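Local coordinates for Ice-binding protein (Colwellia, PDB 3WP9) that binds to the surface of ice crystals, inhibiting their growth, and has ice recrystallization inhibition activity that may protect membranes from freezing injury, at residues 83-88 with 164-169; 89-94 with 135-140; 117-122 with 141-146. One frame throughout, in Å; residues are numbered along the deposited sequence.

Interaction 1 of 3, residues 83-88 with 164-169; sequences IAYNDA and FWQVAG
Gln-166 CB lies 3.9 Å from Ala-88 CB, the first methylene of the glutamine against the alanine methyl. From there CG lies opposite the backbone N (chi1 172°), and the chain then bends sharply at chi2. The bend does two things. It lays CG over one face of the Tyr-85 ring, 4.1 Å from the ring centroid and only 19° off the ring normal, which is a CH-pi contact. It also turns the amide toward the phenol oxygen, so that NE2 of Gln-166 donates to Tyr-85 OH at 3.0 Å; the N-H...O angle of 142° makes this a bent bond, although OH lies close to the amide plane. The amide stands nearly perpendicular to the ring, consistent with the same side chain touching the ring face with its aliphatic part and the hydroxyl with its nitrogen.

The setting is the right-handed beta-helix of the ice-binding proteins, with helix 71-89 lying along the side of the beta-helix, across its parallel strands. The two short axes run almost at right angles and approach to 8.6 Å. Tyr-85 bridges that gap, held also by a cation-pi contact with Lys-186 and by packing on Leu-184.

Val-167 points its own side chain away and contributes its carbonyl instead: O sits in the plane of the Tyr-85 ring, 3.6 Å from CE1, an edge approach quite unlike that of Gln-166 CG over the face. At Ala-168, just past the strand, the contact is with the phenol oxygen: Tyr-85 OH lies 3.2 Å from Ala-168 CA and 3.4 Å from Ala-168 CB.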
ATOM      1  N   ILE A  83      -6.689  -4.588 -11.905  1.00 19.39           N
ATOM      2  CA  ILE A  83      -6.822  -6.023 -11.936  1.00 20.01           C
ATOM      3  C   ILE A  83      -6.495  -6.612 -10.554  1.00 19.98           C
ATOM      4  O   ILE A  83      -7.243  -7.448 -10.058  1.00 23.43           O
ATOM      5  CB  ILE A  83      -5.895  -6.648 -13.061  1.00 23.66           C
ATOM      6  CG1 ILE A  83      -6.429  -6.203 -14.444  1.00 25.90           C
ATOM      7  CG2 ILE A  83      -5.767  -8.168 -12.883  1.00 22.55           C
ATOM      8  CD1 ILE A  83      -5.415  -6.241 -15.572  1.00 27.77           C
ATOM      9  N   ALA A  84      -5.384  -6.163  -9.930  1.00 19.57           N
ATOM     10  CA  ALA A  84      -5.020  -6.613  -8.557  1.00 17.36           C
ATOM     11  C   ALA A  84      -6.071  -6.345  -7.522  1.00 17.25           C
ATOM     12  O   ALA A  84      -6.421  -7.224  -6.675  1.00 17.12           O
ATOM     13  CB  ALA A  84      -3.685  -6.069  -8.115  1.00 16.98           C
ATOM     14  N   TYR A  85      -6.609  -5.130  -7.574  1.00 16.60           N
ATOM     15  CA  TYR A  85      -7.618  -4.752  -6.639  0.99 17.21           C
ATOM     16  C   TYR A  85      -8.814  -5.706  -6.801  1.00 18.88           C
ATOM     17  O   TYR A  85      -9.364  -6.203  -5.835  1.00 18.21           O
ATOM     18  CB  TYR A  85      -8.030  -3.258  -6.910  1.00 15.81           C
ATOM     19  CG  TYR A  85      -9.180  -2.836  -6.011  1.00 15.76           C
ATOM     20  CD1 TYR A  85      -8.944  -2.124  -4.864  1.00 15.35           C
ATOM     21  CD2 TYR A  85     -10.485  -3.199  -6.270  1.00 16.58           C
ATOM     22  CE1 TYR A  85      -9.970  -1.774  -3.995  1.00 13.52           C
ATOM     23  CE2 TYR A  85     -11.522  -2.862  -5.413  1.00 17.17           C
ATOM     24  CZ  TYR A  85     -11.272  -2.129  -4.284  1.00 17.02           C
ATOM     25  OH  TYR A  85     -12.293  -1.816  -3.424  1.00 17.02           O
ATOM     26  N   ASN A  86      -9.257  -5.982  -8.052  1.00 20.49           N
ATOM     27  CA  ASN A  86     -10.447  -6.784  -8.193  1.00 22.99           C
ATOM     28  C   ASN A  86     -10.188  -8.270  -7.867  1.00 19.79           C
ATOM     29  O   ASN A  86     -11.056  -8.955  -7.322  1.00 19.70           O
ATOM     30  CB  ASN A  86     -10.991  -6.668  -9.617  1.00 23.87           C
ATOM     31  CG  ASN A  86     -11.646  -5.357  -9.893  1.00 27.21           C
ATOM     32  OD1 ASN A  86     -12.331  -4.752  -9.027  1.00 28.75           O
ATOM     33  ND2 ASN A  86     -11.507  -4.905 -11.165  1.00 25.92           N
ATOM     34  N   ASP A  87      -8.980  -8.723  -8.142  1.00 22.07           N
ATOM     35  CA  ASP A  87      -8.546 -10.087  -7.816  1.00 21.24           C
ATOM     36  C   ASP A  87      -8.637 -10.270  -6.279  1.00 24.28           C
ATOM     37  O   ASP A  87      -9.310 -11.166  -5.748  1.00 21.24           O
ATOM     38  CB  ASP A  87      -7.113 -10.301  -8.305  1.00 22.32           C
ATOM     39  CG  ASP A  87      -6.578 -11.622  -7.925  1.00 23.94           C
ATOM     40  OD1 ASP A  87      -7.430 -12.518  -7.679  1.00 30.34           O
ATOM     41  OD2 ASP A  87      -5.353 -11.801  -7.929  1.00 29.35           O
ATOM     42  N   ALA A  88      -7.998  -9.376  -5.546  1.00 20.92           N
ATOM     43  CA  ALA A  88      -8.093  -9.441  -4.089  1.00 20.33           C
ATOM     44  C   ALA A  88      -9.530  -9.377  -3.543  1.00 18.95           C
ATOM     45  O   ALA A  88      -9.890 -10.102  -2.650  1.00 22.25           O
ATOM     46  CB  ALA A  88      -7.278  -8.256  -3.511  1.00 19.96           C
ATOM     47  N   PHE A 164      -2.163  -8.397   1.701  1.00 16.52           N
ATOM     48  CA  PHE A 164      -2.885  -7.542   0.686  1.00 15.67           C
ATOM     49  C   PHE A 164      -4.040  -6.912   1.337  1.00 15.15           C
ATOM     50  O   PHE A 164      -4.922  -7.590   1.852  1.00 15.85           O
ATOM     51  CB  PHE A 164      -3.266  -8.353  -0.595  1.00 16.50           C
ATOM     52  CG  PHE A 164      -2.079  -9.000  -1.272  1.00 16.97           C
ATOM     53  CD1 PHE A 164      -1.307  -8.353  -2.263  1.00 15.84           C
ATOM     54  CD2 PHE A 164      -1.699 -10.291  -0.862  1.00 18.32           C
ATOM     55  CE1 PHE A 164      -0.175  -8.962  -2.869  1.00 17.98           C
ATOM     56  CE2 PHE A 164      -0.574 -10.878  -1.430  1.00 17.99           C
ATOM     57  CZ  PHE A 164       0.176 -10.258  -2.438  1.00 17.21           C
ATOM     58  N   TRP A 165      -4.062  -5.548   1.329  1.00 13.91           N
ATOM     59  CA  TRP A 165      -5.144  -4.782   1.955  1.00 15.34           C
ATOM     60  C   TRP A 165      -5.946  -4.198   0.811  1.00 14.49           C
ATOM     61  O   TRP A 165      -5.462  -3.328   0.066  1.00 14.73           O
ATOM     62  CB  TRP A 165      -4.626  -3.624   2.794  1.00 14.08           C
ATOM     63  CG  TRP A 165      -3.614  -4.034   3.912  1.00 14.18           C
ATOM     64  CD1 TRP A 165      -2.285  -4.149   3.800  1.00 16.70           C
ATOM     65  CD2 TRP A 165      -3.960  -4.238   5.261  1.00 12.95           C
ATOM     66  NE1 TRP A 165      -1.739  -4.437   5.046  1.00 15.12           N
ATOM     67  CE2 TRP A 165      -2.758  -4.500   5.952  1.00 14.73           C
ATOM     68  CE3 TRP A 165      -5.165  -4.221   5.969  1.00 12.57           C
ATOM     69  CZ2 TRP A 165      -2.750  -4.750   7.322  1.00 14.23           C
ATOM     70  CZ3 TRP A 165      -5.172  -4.441   7.290  1.00 15.26           C
ATOM     71  CH2 TRP A 165      -3.945  -4.722   7.974  1.00 14.13           C
ATOM     72  N   GLN A 166      -7.118  -4.765   0.646  1.00 14.96           N
ATOM     73  CA  GLN A 166      -8.067  -4.283  -0.392  1.00 15.31           C
ATOM     74  C   GLN A 166      -9.096  -3.401   0.321  1.00 14.35           C
ATOM     75  O   GLN A 166      -9.889  -3.862   1.107  1.00 14.70           O
ATOM     76  CB  GLN A 166      -8.710  -5.524  -1.091  1.00 16.28           C
ATOM     77  CG  GLN A 166      -9.859  -5.133  -2.044  1.00 18.28           C
ATOM     78  CD  GLN A 166     -11.225  -5.191  -1.386  1.00 15.65           C
ATOM     79  OE1 GLN A 166     -11.601  -6.223  -0.735  1.00 19.67           O
ATOM     80  NE2 GLN A 166     -11.990  -4.151  -1.567  1.00 19.60           N
ATOM     81  N   VAL A 167      -9.041  -2.091   0.026  1.00 12.53           N
ATOM     82  CA  VAL A 167      -9.806  -1.109   0.807  1.00 12.76           C
ATOM     83  C   VAL A 167     -10.684  -0.357  -0.190  1.00 12.56           C
ATOM     84  O   VAL A 167     -10.233   0.350  -1.089  1.00 14.02           O
ATOM     85  CB  VAL A 167      -8.850  -0.126   1.525  1.00 14.21           C
ATOM     86  CG1 VAL A 167      -9.652   0.833   2.384  1.00 13.47           C
ATOM     87  CG2 VAL A 167      -7.788  -0.941   2.384  1.00 15.55           C
ATOM     88  N   ALA A 168     -11.968  -0.551   0.002  1.00 14.05           N
ATOM     89  CA  ALA A 168     -12.942   0.097  -0.900  1.00 15.47           C
ATOM     90  C   ALA A 168     -13.163   1.571  -0.599  1.00 16.66           C
ATOM     91  O   ALA A 168     -13.619   2.303  -1.499  1.00 18.24           O
ATOM     92  CB  ALA A 168     -14.254  -0.718  -0.869  1.00 15.40           C
ATOM     93  N   GLY A 169     -12.866   2.018   0.651  1.00 14.61           N
ATOM     94  CA  GLY A 169     -12.876   3.428   1.070  1.00 15.80           C
ATOM     95  C   GLY A 169     -11.544   4.069   0.936  1.00 14.39           C
ATOM     96  O   GLY A 169     -10.879   3.919  -0.121  1.00 15.99           O
TER

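Interaction 2 of 3, residues 89-94 with 135-140; sequences AGRVPA and VWIMQI
Arg-91 carries CG beside its backbone N and bends again at chi2 (-59°), a fold that brings its guanidinium back over Ile-137, whose side chain reaches out fully extended to CD1. The two chains cross at about a right angle. Ile-137 CD1 touches one face of the guanidinium near its rim, 3.6 Å from Arg-91 NH1, and lies equally near the aliphatic part, 3.6 Å from Arg-91 CG. The charged end is fixed by other partners: NE pairs with Asp-87 in a salt bridge, while NH1 and NH2 bond to the carbonyls of Tyr-4 and Ala-5.

Gln-139 works differently. Extended beyond CG, it pushes its amide out to the backbone, where NE2 donates to Arg-91 O at 3.2 Å. The N-H...O angle of 174° is almost straight and the acceptor lies in the amide plane. NE2 also bonds to Ala-88 O, so one amide nitrogen serves two carbonyls where the helix gives way to the loop. A leucine in place of Gln-139 would probably leave both carbonyls without this N-H partner and the start of loop 89-94 less firmly tied to the strand.

This contact thus joins the exit of helix 71-89 to strand 136-140, which is flanked in its parallel sheet by strands 112-116 and 163-167; Gln-139 lies against Val-113 and Gln-166 there.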
ATOM      1  N   ALA A  89     -10.365  -8.470  -4.055  1.00 19.37           N
ATOM      2  CA  ALA A  89     -11.697  -8.270  -3.544  1.00 21.43           C
ATOM      3  C   ALA A  89     -12.523  -9.547  -3.751  1.00 24.29           C
ATOM      4  O   ALA A  89     -13.475  -9.775  -3.016  1.00 22.34           O
ATOM      5  CB  ALA A  89     -12.334  -7.097  -4.266  1.00 20.99           C
ATOM      6  N   GLY A  90     -12.139 -10.390  -4.721  1.00 24.83           N
ATOM      7  CA  GLY A  90     -13.061 -11.475  -5.143  1.00 26.88           C
ATOM      8  C   GLY A  90     -12.711 -12.819  -4.549  1.00 27.34           C
ATOM      9  O   GLY A  90     -13.363 -13.835  -4.882  1.00 27.98           O
ATOM     10  N   ARG A  91     -11.689 -12.884  -3.695  1.00 23.44           N
ATOM     11  CA  ARG A  91     -11.212 -14.184  -3.236  1.00 24.19           C
ATOM     12  C   ARG A  91     -12.215 -14.794  -2.301  1.00 27.56           C
ATOM     13  O   ARG A  91     -12.931 -14.087  -1.565  1.00 30.17           O
ATOM     14  CB  ARG A  91      -9.887 -14.113  -2.521  1.00 25.70           C
ATOM     15  CG  ARG A  91      -8.790 -13.664  -3.393  1.00 23.14           C
ATOM     16  CD  ARG A  91      -8.596 -14.578  -4.592  1.00 28.05           C
ATOM     17  NE  ARG A  91      -7.383 -14.136  -5.281  1.00 27.33           N
ATOM     18  CZ  ARG A  91      -6.135 -14.488  -5.000  1.00 28.87           C
ATOM     19  NH1 ARG A  91      -5.838 -15.341  -4.002  1.00 25.92           N
ATOM     20  NH2 ARG A  91      -5.149 -13.991  -5.739  1.00 26.40           N
ATOM     21  N   VAL A  92     -12.265 -16.133  -2.333  1.00 30.72           N
ATOM     22  CA  VAL A  92     -13.204 -16.901  -1.509  1.00 28.69           C
ATOM     23  C   VAL A  92     -12.626 -18.294  -1.250  1.00 28.88           C
ATOM     24  O   VAL A  92     -11.740 -18.747  -1.980  1.00 36.28           O
ATOM     25  CB  VAL A  92     -14.591 -17.029  -2.170  1.00 30.60           C
ATOM     26  CG1 VAL A  92     -15.361 -15.728  -1.995  1.00 29.46           C
ATOM     27  CG2 VAL A  92     -14.415 -17.420  -3.642  1.00 29.86           C
ATOM     28  N   PRO A  93     -13.091 -18.949  -0.174  1.00 30.75           N
ATOM     29  CA  PRO A  93     -14.071 -18.371   0.777  1.00 28.02           C
ATOM     30  C   PRO A  93     -13.312 -17.412   1.727  1.00 27.17           C
ATOM     31  O   PRO A  93     -12.078 -17.531   1.811  1.00 30.96           O
ATOM     32  CB  PRO A  93     -14.562 -19.606   1.574  1.00 29.54           C
ATOM     33  CG  PRO A  93     -13.433 -20.605   1.436  1.00 30.11           C
ATOM     34  CD  PRO A  93     -12.724 -20.353   0.130  1.00 32.37           C
ATOM     35  N   ALA A  94     -14.041 -16.534   2.416  1.00 26.59           N
ATOM     36  CA  ALA A  94     -13.448 -15.834   3.580  1.00 25.33           C
ATOM     37  C   ALA A  94     -13.321 -16.801   4.724  1.00 28.38           C
ATOM     38  O   ALA A  94     -14.274 -17.506   5.073  1.00 29.61           O
ATOM     39  CB  ALA A  94     -14.287 -14.655   4.035  1.00 24.83           C
ATOM     40  N   VAL A 135      -0.033 -16.158   3.105  1.00 23.13           N
ATOM     41  CA  VAL A 135      -0.652 -15.004   2.463  1.00 24.03           C
ATOM     42  C   VAL A 135      -1.879 -14.606   3.275  1.00 21.33           C
ATOM     43  O   VAL A 135      -2.667 -15.440   3.812  1.00 21.92           O
ATOM     44  CB  VAL A 135      -0.960 -15.328   0.983  1.00 22.65           C
ATOM     45  CG1 VAL A 135      -1.824 -14.221   0.333  1.00 24.58           C
ATOM     46  CG2 VAL A 135       0.295 -15.498   0.194  1.00 21.34           C
ATOM     47  N   TRP A 136      -2.051 -13.264   3.387  1.00 19.63           N
ATOM     48  CA  TRP A 136      -3.227 -12.686   3.988  1.00 19.12           C
ATOM     49  C   TRP A 136      -3.849 -11.723   2.980  1.00 16.55           C
ATOM     50  O   TRP A 136      -3.145 -11.001   2.309  1.00 18.93           O
ATOM     51  CB  TRP A 136      -2.882 -11.836   5.234  1.00 18.50           C
ATOM     52  CG  TRP A 136      -2.311 -12.564   6.419  1.00 18.11           C
ATOM     53  CD1 TRP A 136      -2.948 -12.859   7.582  1.00 21.33           C
ATOM     54  CD2 TRP A 136      -0.979 -13.063   6.526  1.00 18.36           C
ATOM     55  NE1 TRP A 136      -2.065 -13.500   8.436  1.00 22.35           N
ATOM     56  CE2 TRP A 136      -0.866 -13.656   7.801  1.00 19.58           C
ATOM     57  CE3 TRP A 136       0.137 -13.046   5.678  1.00 16.90           C
ATOM     58  CZ2 TRP A 136       0.331 -14.257   8.242  1.00 18.32           C
ATOM     59  CZ3 TRP A 136       1.346 -13.676   6.109  1.00 20.38           C
ATOM     60  CH2 TRP A 136       1.403 -14.249   7.372  1.00 16.45           C
ATOM     61  N   ILE A 137      -5.142 -11.911   2.783  1.00 15.84           N
ATOM     62  CA  ILE A 137      -5.895 -10.968   2.027  1.00 16.98           C
ATOM     63  C   ILE A 137      -6.982 -10.356   2.907  1.00 17.49           C
ATOM     64  O   ILE A 137      -7.859 -11.026   3.506  1.00 17.05           O
ATOM     65  CB  ILE A 137      -6.405 -11.605   0.671  1.00 19.41           C
ATOM     66  CG1 ILE A 137      -5.256 -12.100  -0.273  1.00 20.06           C
ATOM     67  CG2 ILE A 137      -7.367 -10.608   0.024  1.00 20.23           C
ATOM     68  CD1 ILE A 137      -5.828 -12.748  -1.520  1.00 23.99           C
ATOM     69  N   MET A 138      -6.907  -9.001   3.028  1.00 15.36           N
ATOM     70  CA  MET A 138      -7.786  -8.257   3.868  1.00 15.98           C
ATOM     71  C   MET A 138      -8.791  -7.497   2.996  1.00 15.73           C
ATOM     72  O   MET A 138      -8.448  -6.561   2.340  1.00 16.71           O
ATOM     73  CB  MET A 138      -6.999  -7.292   4.782  1.00 18.73           C
ATOM     74  CG  MET A 138      -5.674  -7.882   5.251  1.00 19.69           C
ATOM     75  SD  MET A 138      -5.878  -9.219   6.389  1.00 23.25           S
ATOM     76  CE  MET A 138      -6.608  -8.432   7.759  1.00 21.36           C
ATOM     77  N   GLN A 139     -10.044  -7.891   3.100  1.00 15.63           N
ATOM     78  CA  GLN A 139     -11.103  -7.377   2.195  1.00 15.76           C
ATOM     79  C   GLN A 139     -11.949  -6.424   2.989  1.00 16.63           C
ATOM     80  O   GLN A 139     -12.761  -6.840   3.819  1.00 17.90           O
ATOM     81  CB  GLN A 139     -11.980  -8.536   1.682  1.00 15.29           C
ATOM     82  CG  GLN A 139     -11.164  -9.441   0.856  1.00 17.18           C
ATOM     83  CD  GLN A 139     -11.923 -10.706   0.523  1.00 20.04           C
ATOM     84  OE1 GLN A 139     -12.890 -11.059   1.191  1.00 21.36           O
ATOM     85  NE2 GLN A 139     -11.532 -11.344  -0.536  1.00 19.73           N
ATOM     86  N   ILE A 140     -11.712  -5.107   2.785  1.00 15.47           N
ATOM     87  CA  ILE A 140     -12.324  -4.090   3.620  1.00 14.15           C
ATOM     88  C   ILE A 140     -13.293  -3.216   2.784  1.00 14.83           C
ATOM     89  O   ILE A 140     -12.883  -2.475   1.920  1.00 16.25           O
ATOM     90  CB  ILE A 140     -11.234  -3.210   4.321  1.00 13.35           C
ATOM     91  CG1 ILE A 140     -10.393  -4.116   5.224  1.00 15.78           C
ATOM     92  CG2 ILE A 140     -11.891  -2.075   5.098  1.00 14.72           C
ATOM     93  CD1 ILE A 140      -9.039  -3.465   5.500  1.00 13.82           C
TER

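Interaction 3 of 3, residues 117-122 with 141-146; sequences SSDVNI and SGNLNQ
Backbone hydrogen bonds hold two neighbouring parallel strands of successive beta-helix coils in register, Val-120 with Leu-144, Asn-121 with Asn-145 and Ile-122 with Gln-146. Val-120 N donates to Asn-143 O at 2.9 Å, Asn-145 N to Val-120 O at 3.0 Å and Ile-122 N to Asn-145 O at 2.8 Å.

One side chain joins this ladder. Asp-119 holds CG beside its own backbone N (chi1 -63°), which sets the carboxylate alongside the Asn-143 side chain; OD1 accepts from Asn-143 N at 2.9 Å (167° at the hydrogen), met on the anti side and 31° out of the carboxylate plane.

Water extends the side bearing Asn-121 and Asn-145. Water 1 accepts from Asn-143 ND2 at 3.0 Å and donates weakly to Asp-119 OD2, while Asn-143 OD1 is held by Tyr-170 N. Asn-145 ND2 donates to water 2 at 2.9 Å and bonds to Tyr-170 OH.

Apolar contact lies on the face of Val-120, Leu-144, Ile-122 and Gln-146, turned to the interior, where Val-120 CG1 meets Leu-144 CD1 at 3.8 Å.

There Leu-144 packs on Trp-165 and Phe-179. Strand 144-146 has strand 171-173 as its other neighbour, and Asn-121 pairs through its backbone with Gly-102 and Ile-104.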
ATOM      1  N   SER A 117     -17.331  -5.986   6.371  1.00 16.47           N
ATOM      2  CA  SER A 117     -18.336  -5.217   5.635  1.00 21.59           C
ATOM      3  C   SER A 117     -18.396  -3.764   6.200  1.00 25.49           C
ATOM      4  O   SER A 117     -19.253  -2.964   5.862  1.00 27.34           O
ATOM      5  CB  SER A 117     -19.690  -5.933   5.722  1.00 21.84           C
ATOM      6  OG  SER A 117     -20.234  -5.870   7.036  1.00 21.78           O
ATOM      7  N   SER A 118     -17.390  -3.418   6.984  1.00 22.52           N
ATOM      8  CA  SER A 118     -17.347  -2.215   7.776  1.00 21.84           C
ATOM      9  C   SER A 118     -15.978  -1.564   7.513  1.00 19.37           C
ATOM     10  O   SER A 118     -15.140  -2.082   6.772  1.00 16.49           O
ATOM     11  CB  SER A 118     -17.398  -2.604   9.312  1.00 21.65           C
ATOM     12  OG  SER A 118     -16.315  -3.524   9.707  1.00 21.08           O
ATOM     13  N   ASP A 119     -15.770  -0.483   8.241  1.00 19.73           N
ATOM     14  CA  ASP A 119     -14.414   0.066   8.410  1.00 16.41           C
ATOM     15  C   ASP A 119     -13.575  -0.929   9.261  1.00 17.71           C
ATOM     16  O   ASP A 119     -14.107  -1.778  10.043  1.00 19.85           O
ATOM     17  CB  ASP A 119     -14.524   1.357   9.232  1.00 20.25           C
ATOM     18  CG  ASP A 119     -15.321   2.461   8.547  1.00 27.30           C
ATOM     19  OD1 ASP A 119     -15.390   2.533   7.309  1.00 23.35           O
ATOM     20  OD2 ASP A 119     -15.853   3.333   9.275  1.00 29.37           O
ATOM     21  N   VAL A 120     -12.272  -0.728   9.157  1.00 15.08           N
ATOM     22  CA  VAL A 120     -11.363  -1.516   9.951  1.00 15.22           C
ATOM     23  C   VAL A 120     -10.432  -0.504  10.564  1.00 16.37           C
ATOM     24  O   VAL A 120      -9.948   0.396   9.904  1.00 15.29           O
ATOM     25  CB  VAL A 120     -10.590  -2.523   9.117  1.00 15.71           C
ATOM     26  CG1 VAL A 120      -9.351  -3.082   9.854  1.00 17.43           C
ATOM     27  CG2 VAL A 120     -11.563  -3.709   8.748  1.00 17.54           C
ATOM     28  N   ASN A 121     -10.215  -0.712  11.840  1.00 16.25           N
ATOM     29  CA  ASN A 121      -9.305   0.154  12.611  1.00 17.04           C
ATOM     30  C   ASN A 121      -8.208  -0.667  13.223  1.00 18.57           C
ATOM     31  O   ASN A 121      -8.414  -1.735  13.777  1.00 17.55           O
ATOM     32  CB  ASN A 121     -10.048   0.832  13.724  1.00 18.50           C
ATOM     33  CG  ASN A 121     -11.084   1.763  13.203  1.00 24.56           C
ATOM     34  OD1 ASN A 121     -10.766   2.731  12.563  1.00 27.79           O
ATOM     35  ND2 ASN A 121     -12.358   1.453  13.452  1.00 33.77           N
ATOM     36  N   ILE A 122      -7.044  -0.112  13.131  1.00 15.94           N
ATOM     37  CA  ILE A 122      -5.889  -0.665  13.894  1.00 13.83           C
ATOM     38  C   ILE A 122      -5.581   0.309  15.081  1.00 14.20           C
ATOM     39  O   ILE A 122      -4.793   1.261  14.894  1.00 15.31           O
ATOM     40  CB  ILE A 122      -4.668  -0.767  12.982  1.00 15.52           C
ATOM     41  CG1 ILE A 122      -4.853  -1.784  11.829  1.00 15.16           C
ATOM     42  CG2 ILE A 122      -3.512  -1.335  13.780  1.00 16.42           C
ATOM     43  CD1 ILE A 122      -3.902  -1.633  10.699  1.00 15.86           C
ATOM     44  N   SER A 141     -14.567  -3.292   3.126  1.00 15.75           N
ATOM     45  CA  SER A 141     -15.539  -2.530   2.333  1.00 17.58           C
ATOM     46  C   SER A 141     -15.710  -1.064   2.779  1.00 20.03           C
ATOM     47  O   SER A 141     -16.202  -0.172   2.008  1.00 20.28           O
ATOM     48  CB  SER A 141     -16.842  -3.323   2.187  1.00 23.65           C
ATOM     49  OG  SER A 141     -17.591  -3.131   3.335  1.00 30.37           O
ATOM     50  N   GLY A 142     -15.232  -0.767   4.000  1.00 14.66           N
ATOM     51  CA  GLY A 142     -15.195   0.568   4.546  1.00 16.25           C
ATOM     52  C   GLY A 142     -13.775   1.171   4.368  1.00 14.22           C
ATOM     53  O   GLY A 142     -13.040   0.907   3.390  1.00 13.98           O
ATOM     54  N   ASN A 143     -13.372   2.000   5.361  1.00 14.20           N
ATOM     55  CA  ASN A 143     -12.077   2.660   5.297  1.00 12.76           C
ATOM     56  C   ASN A 143     -11.159   1.898   6.230  1.00 13.30           C
ATOM     57  O   ASN A 143     -11.658   1.223   7.136  1.00 15.30           O
ATOM     58  CB  ASN A 143     -12.200   4.051   5.883  1.00 15.05           C
ATOM     59  CG  ASN A 143     -13.306   4.856   5.167  1.00 15.05           C
ATOM     60  OD1 ASN A 143     -13.308   4.908   3.945  1.00 17.63           O
ATOM     61  ND2 ASN A 143     -14.250   5.375   5.918  1.00 16.89           N
ATOM     62  N   LEU A 144      -9.896   2.022   5.936  1.00 12.52           N
ATOM     63  CA  LEU A 144      -8.814   1.422   6.805  1.00 11.83           C
ATOM     64  C   LEU A 144      -8.104   2.588   7.529  1.00 12.00           C
ATOM     65  O   LEU A 144      -7.523   3.443   6.862  1.00 13.35           O
ATOM     66  CB  LEU A 144      -7.886   0.608   5.976  1.00 12.48           C
ATOM     67  CG  LEU A 144      -6.630   0.141   6.739  1.00 13.30           C
ATOM     68  CD1 LEU A 144      -7.088  -0.731   7.957  1.00 14.18           C
ATOM     69  CD2 LEU A 144      -5.681  -0.563   5.697  1.00 14.37           C
ATOM     70  N   ASN A 145      -8.189   2.580   8.865  1.00 14.30           N
ATOM     71  CA  ASN A 145      -7.549   3.619   9.718  1.00 15.46           C
ATOM     72  C   ASN A 145      -6.515   2.955  10.652  1.00 15.25           C
ATOM     73  O   ASN A 145      -6.852   2.006  11.330  1.00 16.05           O
ATOM     74  CB  ASN A 145      -8.560   4.390  10.555  1.00 16.82           C
ATOM     75  CG  ASN A 145      -9.107   5.585   9.810  1.00 19.80           C
ATOM     76  OD1 ASN A 145      -8.445   6.701   9.730  1.00 22.57           O
ATOM     77  ND2 ASN A 145     -10.289   5.416   9.275  1.00 18.79           N
ATOM     78  N   GLN A 146      -5.279   3.469  10.659  1.00 13.02           N
ATOM     79  CA  GLN A 146      -4.285   3.016  11.672  1.00 12.71           C
ATOM     80  C   GLN A 146      -4.058   4.222  12.628  1.00 14.49           C
ATOM     81  O   GLN A 146      -3.758   5.352  12.191  1.00 14.56           O
ATOM     82  CB  GLN A 146      -3.014   2.624  10.980  1.00 12.48           C
ATOM     83  CG  GLN A 146      -1.971   2.124  12.014  1.00 13.03           C
ATOM     84  CD  GLN A 146      -0.733   1.661  11.358  1.00 13.47           C
ATOM     85  OE1 GLN A 146      -0.274   2.207  10.342  1.00 14.12           O
ATOM     86  NE2 GLN A 146      -0.115   0.586  11.958  1.00 13.24           N
TER
HETATM   87  O   HOH W   1     -13.673   5.077   8.897  1.00 28.08           O
HETATM   88  O   HOH W   2     -11.751   2.915   9.800  1.00 21.62           O

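In the fold
Of the segments involved, 83-88 on helix 71-89 is met first along the chain, and it opens interaction 1, which closes the longest loop at 164-169. Within that span the loop leaving the helix, 89-94, closes on strand 136-140 in interaction 2. Interaction 3 runs from 117-122 to 141-146, so it crosses interaction 2 while also falling within interaction 1. Strands 136-140 and 163-167 are neighbours, with a probable hydrogen bond from Met-138 N to Phe-164 O (2.7 Å), so interactions 1 and 2 lie side by side on one sheet. Interaction 3 belongs to the next sheet; a probable hydrogen bond from Gly-169 N to Gly-142 O links the turns after those two strands, tying it to interaction 1.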